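Local coordinates for protein DNA alpha-glucosyltransferase (PDB 1XV5) that is a bacteriophage T4 glycosyltransferase of the GT-B class, with two Rossmann-like domains, each built round a parallel beta-sheet, at residues 8-13 with 41-46; 250-255 with 266-271. All coordinates share one frame; numbering follows the deposited sequence.

Interaction 1. Residues 8-13 with 41-46; sequences MARGLE and KDKSFT
R10 O is met twice by segment 41-46: directly, in the plane of the F45 ring at its edge, 3.4 Å from F45 CZ, and through water 1. This water accepts from K43 N at 2.8 Å and lies 3.0 Å from R10 O, to which it can donate, although other acceptors compete for its protons. Beyond M8, which ends strand 3-8, both segments are loops that follow neighbouring strands, 3-8 and 34-40, of a parallel Rossmann-like sheet, and the first opens with a type I beta turn, M8 to G11. No direct hydrogen bond joins them. A second water-mediated link is unambiguous: water 2 accepts from L12 N at 2.9 Å and donates to K43 O at 2.8 Å, and it too lies at the F45 ring edge.

One face of the ring lies under E13 CA, whose CH-pi contact measures 4.0 Å to the F45 centroid and 25° off the normal. E13 swings CG opposite its own backbone N (chi1 -160°), and its extended chain then runs obliquely across the ring. Its carboxylate takes a salt bridge, R10 NE to E13 OE2, 3.1 Å, the oxygen being approached from above the carboxylate plane and lying close to the guanidinium plane. K43 NZ, near the R10 guanidinium, bonds to S88 OG. The tightest side-chain approach is E13 CG to F45 CD2, 3.3 Å.

Interaction 2. Residues 250-255 with 266-271; sequences PYEYYG and PNQPAQ
E252 N donates to A270 O over 3.1 Å, with 160° at hydrogen and a C=O...N angle of 169°, so the oxygen is met almost head-on. The same A270 O also receives a CA-H...O contact from Y251 CA at 3.4 Å. On the N-terminal side of that bond, water 3 bridges the backbones, accepting from A270 N and donating to P250 O, each at 2.8 Å. P269 packs beside it: its CB lies 4.1 Å from P250 CB, and its CG 3.7 Å from E252 CD.

This is parallel pairing at the edge of a Rossmann-like sheet, with 251-254 the chain's outermost strand on that side and E252 opposite Q271. The E252 and Q271 side chains leave the same face and run alongside each other, carboxylate and amide planes 87° apart. Bent at chi2, Q271 lays its amide, probably turned over in the model, beside both the E252 carboxylate and the Y254 hydroxyl, so the bonds there are not settled. Farther out, backbone bonds tie Q271 to T230 and M232, and Y254 to I272 and D274. Y251 sets CG between its backbone N and carbonyl carbon, which carries its ring away from segment 266-271 to meet F241 edge-to-face.

From the N terminus the chain passes through strand 3-8, residues 8-13, helix 17-30 and strand 34-40 before interaction 1 closes at 41-46, so that contact joins the loops leaving the C-terminal ends of two adjacent parallel strands after a beta-alpha-beta crossover. Interaction 2 opens much later and spans only ten intervening residues, none in helix or strand, before 251-254 and 270-273 pair. The two are in series, neither nested nor crossed. Interaction 1 belongs to the first seven-stranded parallel sheet and interaction 2 to the second, so neither spans both. The centres of interactions 1 and 2 are about 31 Å apart. Bound UDP lies about 8 Å from the E13 side chain and about 13 Å from that of Y254.

Interaction 1. Residues 8-13 with 41-46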
loop_
_atom_site.group_PDB
_atom_site.type_symbol
_atom_site.label_atom_id
_atom_site.label_comp_id
_atom_site.label_asym_id
_atom_site.label_seq_id
_atom_site.Cartn_x
_atom_site.Cartn_y
_atom_site.Cartn_z
ATOM N N MET A 8 2.772 -15.204 -2.246
ATOM C CA MET A 8 3.392 -14.061 -2.917
ATOM C C MET A 8 4.476 -14.630 -3.833
ATOM O O MET A 8 5.640 -14.740 -3.442
ATOM C CB MET A 8 4.020 -13.096 -1.907
ATOM C CG MET A 8 3.028 -12.143 -1.254
ATOM S SD MET A 8 3.815 -11.013 -0.074
ATOM C CE MET A 8 3.938 -12.080 1.336
ATOM N N ALA A 9 4.082 -14.998 -5.051
ATOM C CA ALA A 9 5.002 -15.587 -6.022
ATOM C C ALA A 9 6.064 -14.633 -6.556
ATOM O O ALA A 9 7.003 -15.062 -7.227
ATOM C CB ALA A 9 4.216 -16.192 -7.181
ATOM N N ARG A 10 5.926 -13.342 -6.272
ATOM C CA ARG A 10 6.917 -12.375 -6.737
ATOM C C ARG A 10 8.056 -12.325 -5.724
ATOM O O ARG A 10 9.192 -11.984 -6.059
ATOM C CB ARG A 10 6.290 -10.984 -6.870
ATOM C CG ARG A 10 7.261 -9.884 -7.301
ATOM C CD ARG A 10 6.571 -8.522 -7.308
ATOM N NE ARG A 10 7.501 -7.421 -7.558
ATOM C CZ ARG A 10 8.045 -7.139 -8.739
ATOM N NH1 ARG A 10 7.755 -7.875 -9.800
ATOM N NH2 ARG A 10 8.885 -6.119 -8.858
ATOM N N GLY A 11 7.734 -12.691 -4.489
ATOM C CA GLY A 11 8.699 -12.661 -3.407
ATOM C C GLY A 11 8.157 -11.714 -2.351
ATOM O O GLY A 11 7.093 -11.126 -2.545
ATOM N N LEU A 12 8.862 -11.568 -1.235
ATOM C CA LEU A 12 8.410 -10.670 -0.179
ATOM C C LEU A 12 9.146 -9.347 -0.372
ATOM O O LEU A 12 10.295 -9.192 0.043
ATOM C CB LEU A 12 8.715 -11.279 1.185
ATOM C CG LEU A 12 7.951 -10.668 2.359
ATOM C CD1 LEU A 12 7.734 -11.722 3.425
ATOM C CD2 LEU A 12 8.702 -9.469 2.905
ATOM N N GLU A 13 8.466 -8.398 -1.009
ATOM C CA GLU A 13 9.043 -7.101 -1.332
ATOM C C GLU A 13 9.113 -6.092 -0.185
ATOM O O GLU A 13 9.953 -5.192 -0.200
ATOM C CB GLU A 13 8.289 -6.505 -2.526
ATOM C CG GLU A 13 9.054 -5.412 -3.267
ATOM C CD GLU A 13 8.485 -5.130 -4.649
ATOM O OE1 GLU A 13 9.073 -4.305 -5.380
ATOM O OE2 GLU A 13 7.450 -5.734 -5.007
ATOM N N LYS A 41 11.279 -17.218 -2.827
ATOM C CA LYS A 41 12.559 -16.675 -2.387
ATOM C C LYS A 41 13.514 -16.447 -3.560
ATOM O O LYS A 41 14.598 -15.892 -3.389
ATOM C CB LYS A 41 13.192 -17.637 -1.377
ATOM C CG LYS A 41 14.471 -17.142 -0.734
ATOM C CD LYS A 41 15.017 -18.169 0.247
ATOM C CE LYS A 41 16.278 -17.664 0.931
ATOM N NZ LYS A 41 16.818 -18.665 1.889
ATOM N N ASP A 42 13.093 -16.870 -4.749
ATOM C CA ASP A 42 13.896 -16.742 -5.964
ATOM C C ASP A 42 14.486 -15.352 -6.160
ATOM O O ASP A 42 15.631 -15.209 -6.592
ATOM C CB ASP A 42 13.052 -17.123 -7.180
ATOM C CG ASP A 42 12.473 -18.516 -7.064
ATOM O OD1 ASP A 42 12.864 -19.399 -7.858
ATOM O OD2 ASP A 42 11.630 -18.730 -6.166
ATOM N N LYS A 43 13.704 -14.326 -5.848
ATOM C CA LYS A 43 14.174 -12.957 -5.987
ATOM C C LYS A 43 14.156 -12.282 -4.621
ATOM O O LYS A 43 13.176 -12.387 -3.881
ATOM C CB LYS A 43 13.285 -12.191 -6.969
ATOM C CG LYS A 43 13.753 -10.775 -7.250
ATOM C CD LYS A 43 12.890 -10.111 -8.307
ATOM C CE LYS A 43 13.371 -8.700 -8.601
ATOM N NZ LYS A 43 12.546 -8.050 -9.654
ATOM N N SER A 44 15.246 -11.599 -4.284
ATOM C CA SER A 44 15.357 -10.916 -3.000
ATOM C C SER A 44 15.071 -9.427 -3.131
ATOM O O SER A 44 15.231 -8.842 -4.205
ATOM C CB SER A 44 16.756 -11.119 -2.415
ATOM O OG SER A 44 17.747 -10.624 -3.296
ATOM N N PHE A 45 14.645 -8.816 -2.031
ATOM C CA PHE A 45 14.334 -7.397 -2.030
ATOM C C PHE A 45 14.972 -6.671 -0.856
ATOM O O PHE A 45 15.328 -7.280 0.152
ATOM C CB PHE A 45 12.820 -7.188 -2.007
ATOM C CG PHE A 45 12.099 -7.869 -3.134
ATOM C CD1 PHE A 45 11.811 -9.228 -3.071
ATOM C CD2 PHE A 45 11.717 -7.153 -4.262
ATOM C CE1 PHE A 45 11.151 -9.866 -4.118
ATOM C CE2 PHE A 45 11.056 -7.783 -5.316
ATOM C CZ PHE A 45 10.772 -9.142 -5.241
ATOM N N THR A 46 15.096 -5.357 -0.997
ATOM C CA THR A 46 15.706 -4.509 0.016
ATOM C C THR A 46 14.920 -4.351 1.317
ATOM O O THR A 46 15.508 -4.303 2.397
ATOM C CB THR A 46 15.968 -3.096 -0.558
ATOM O OG1 THR A 46 16.899 -3.187 -1.643
ATOM C CG2 THR A 46 16.530 -2.172 0.515
HETATM O O HOH W 1 10.919 -14.329 -5.566
HETATM O O HOH W 2 11.506 -12.794 -1.651
#

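Interaction 2. Residues 250-255 with 266-271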
loop_
_atom_site.group_PDB
_atom_site.type_symbol
_atom_site.label_atom_id
_atom_site.label_comp_id
_atom_site.label_asym_id
_atom_site.label_seq_id
_atom_site.Cartn_x
_atom_site.Cartn_y
_atom_site.Cartn_z
ATOM N N PRO A 250 17.744 20.601 -2.528
ATOM C CA PRO A 250 18.556 20.312 -1.342
ATOM C C PRO A 250 17.943 19.238 -0.446
ATOM O O PRO A 250 16.721 19.125 -0.333
ATOM C CB PRO A 250 18.634 21.666 -0.646
ATOM C CG PRO A 250 17.295 22.256 -0.949
ATOM C CD PRO A 250 17.113 21.928 -2.419
ATOM N N TYR A 251 18.805 18.444 0.178
ATOM C CA TYR A 251 18.361 17.394 1.086
ATOM C C TYR A 251 19.563 16.735 1.742
ATOM O O TYR A 251 20.694 16.867 1.276
ATOM C CB TYR A 251 17.546 16.330 0.333
ATOM C CG TYR A 251 18.351 15.520 -0.665
ATOM C CD1 TYR A 251 19.157 14.459 -0.251
ATOM C CD2 TYR A 251 18.329 15.839 -2.022
ATOM C CE1 TYR A 251 19.926 13.736 -1.169
ATOM C CE2 TYR A 251 19.089 15.129 -2.943
ATOM C CZ TYR A 251 19.887 14.081 -2.514
ATOM O OH TYR A 251 20.649 13.389 -3.427
ATOM N N GLU A 252 19.304 16.037 2.838
ATOM C CA GLU A 252 20.338 15.305 3.550
ATOM C C GLU A 252 19.762 13.901 3.665
ATOM O O GLU A 252 18.633 13.710 4.117
ATOM C CB GLU A 252 20.629 15.974 4.896
ATOM C CG GLU A 252 21.567 17.174 4.703
ATOM C CD GLU A 252 21.672 18.104 5.899
ATOM O OE1 GLU A 252 22.506 19.032 5.836
ATOM O OE2 GLU A 252 20.935 17.924 6.889
ATOM N N TYR A 253 20.542 12.929 3.204
ATOM C CA TYR A 253 20.128 11.532 3.144
ATOM C C TYR A 253 20.757 10.666 4.222
ATOM O O TYR A 253 21.957 10.761 4.479
ATOM C CB TYR A 253 20.511 10.996 1.765
ATOM C CG TYR A 253 19.815 9.733 1.334
ATOM C CD1 TYR A 253 18.517 9.770 0.822
ATOM C CD2 TYR A 253 20.474 8.507 1.374
ATOM C CE1 TYR A 253 17.902 8.620 0.353
ATOM C CE2 TYR A 253 19.867 7.352 0.909
ATOM C CZ TYR A 253 18.582 7.416 0.396
ATOM O OH TYR A 253 17.988 6.277 -0.087
ATOM N N TYR A 254 19.950 9.801 4.835
ATOM C CA TYR A 254 20.441 8.927 5.896
ATOM C C TYR A 254 19.891 7.515 5.836
ATOM O O TYR A 254 18.803 7.276 5.311
ATOM C CB TYR A 254 20.066 9.472 7.276
ATOM C CG TYR A 254 20.346 10.931 7.500
ATOM C CD1 TYR A 254 19.496 11.910 6.981
ATOM C CD2 TYR A 254 21.455 11.339 8.237
ATOM C CE1 TYR A 254 19.747 13.259 7.193
ATOM C CE2 TYR A 254 21.715 12.689 8.455
ATOM C CZ TYR A 254 20.856 13.642 7.930
ATOM O OH TYR A 254 21.102 14.979 8.149
ATOM N N GLY A 255 20.659 6.587 6.402
ATOM C CA GLY A 255 20.237 5.205 6.503
ATOM C C GLY A 255 19.840 5.080 7.968
ATOM O O GLY A 255 20.064 6.016 8.738
ATOM N N PRO A 266 15.294 23.801 13.048
ATOM C CA PRO A 266 14.814 24.738 12.029
ATOM C C PRO A 266 15.884 25.075 10.992
ATOM O O PRO A 266 17.075 24.862 11.220
ATOM C CB PRO A 266 14.417 25.964 12.849
ATOM C CG PRO A 266 14.002 25.375 14.157
ATOM C CD PRO A 266 15.076 24.346 14.400
ATOM N N ASN A 267 15.438 25.595 9.853
ATOM C CA ASN A 267 16.320 26.006 8.765
ATOM C C ASN A 267 17.223 24.930 8.187
ATOM O O ASN A 267 18.375 25.189 7.850
ATOM C CB ASN A 267 17.166 27.197 9.212
ATOM C CG ASN A 267 16.321 28.393 9.573
ATOM O OD1 ASN A 267 15.488 28.837 8.780
ATOM N ND2 ASN A 267 16.524 28.925 10.771
ATOM N N GLN A 268 16.696 23.722 8.057
ATOM C CA GLN A 268 17.471 22.626 7.494
ATOM C C GLN A 268 16.761 22.117 6.255
ATOM O O GLN A 268 15.559 22.317 6.097
ATOM C CB GLN A 268 17.594 21.486 8.503
ATOM C CG GLN A 268 18.177 21.921 9.828
ATOM C CD GLN A 268 19.576 22.476 9.680
ATOM O OE1 GLN A 268 19.984 23.365 10.424
ATOM N NE2 GLN A 268 20.323 21.944 8.722
ATOM N N PRO A 269 17.501 21.476 5.341
ATOM C CA PRO A 269 16.833 20.963 4.146
ATOM C C PRO A 269 16.030 19.747 4.586
ATOM O O PRO A 269 16.115 19.336 5.742
ATOM C CB PRO A 269 17.997 20.589 3.234
ATOM C CG PRO A 269 19.064 20.187 4.203
ATOM C CD PRO A 269 18.956 21.248 5.280
ATOM N N ALA A 270 15.245 19.178 3.683
ATOM C CA ALA A 270 14.467 17.997 4.037
ATOM C C ALA A 270 15.429 16.889 4.473
ATOM O O ALA A 270 16.477 16.689 3.857
ATOM C CB ALA A 270 13.641 17.539 2.843
ATOM N N GLN A 271 15.076 16.182 5.542
ATOM C CA GLN A 271 15.901 15.085 6.047
ATOM C C GLN A 271 15.276 13.804 5.509
ATOM O O GLN A 271 14.104 13.541 5.752
ATOM C CB GLN A 271 15.898 15.078 7.575
ATOM C CG GLN A 271 16.388 16.374 8.211
ATOM C CD GLN A 271 17.837 16.683 7.876
ATOM O OE1 GLN A 271 18.133 17.592 7.092
ATOM N NE2 GLN A 271 18.749 15.923 8.466
HETATM O O HOH W 3 14.870 20.505 1.196
#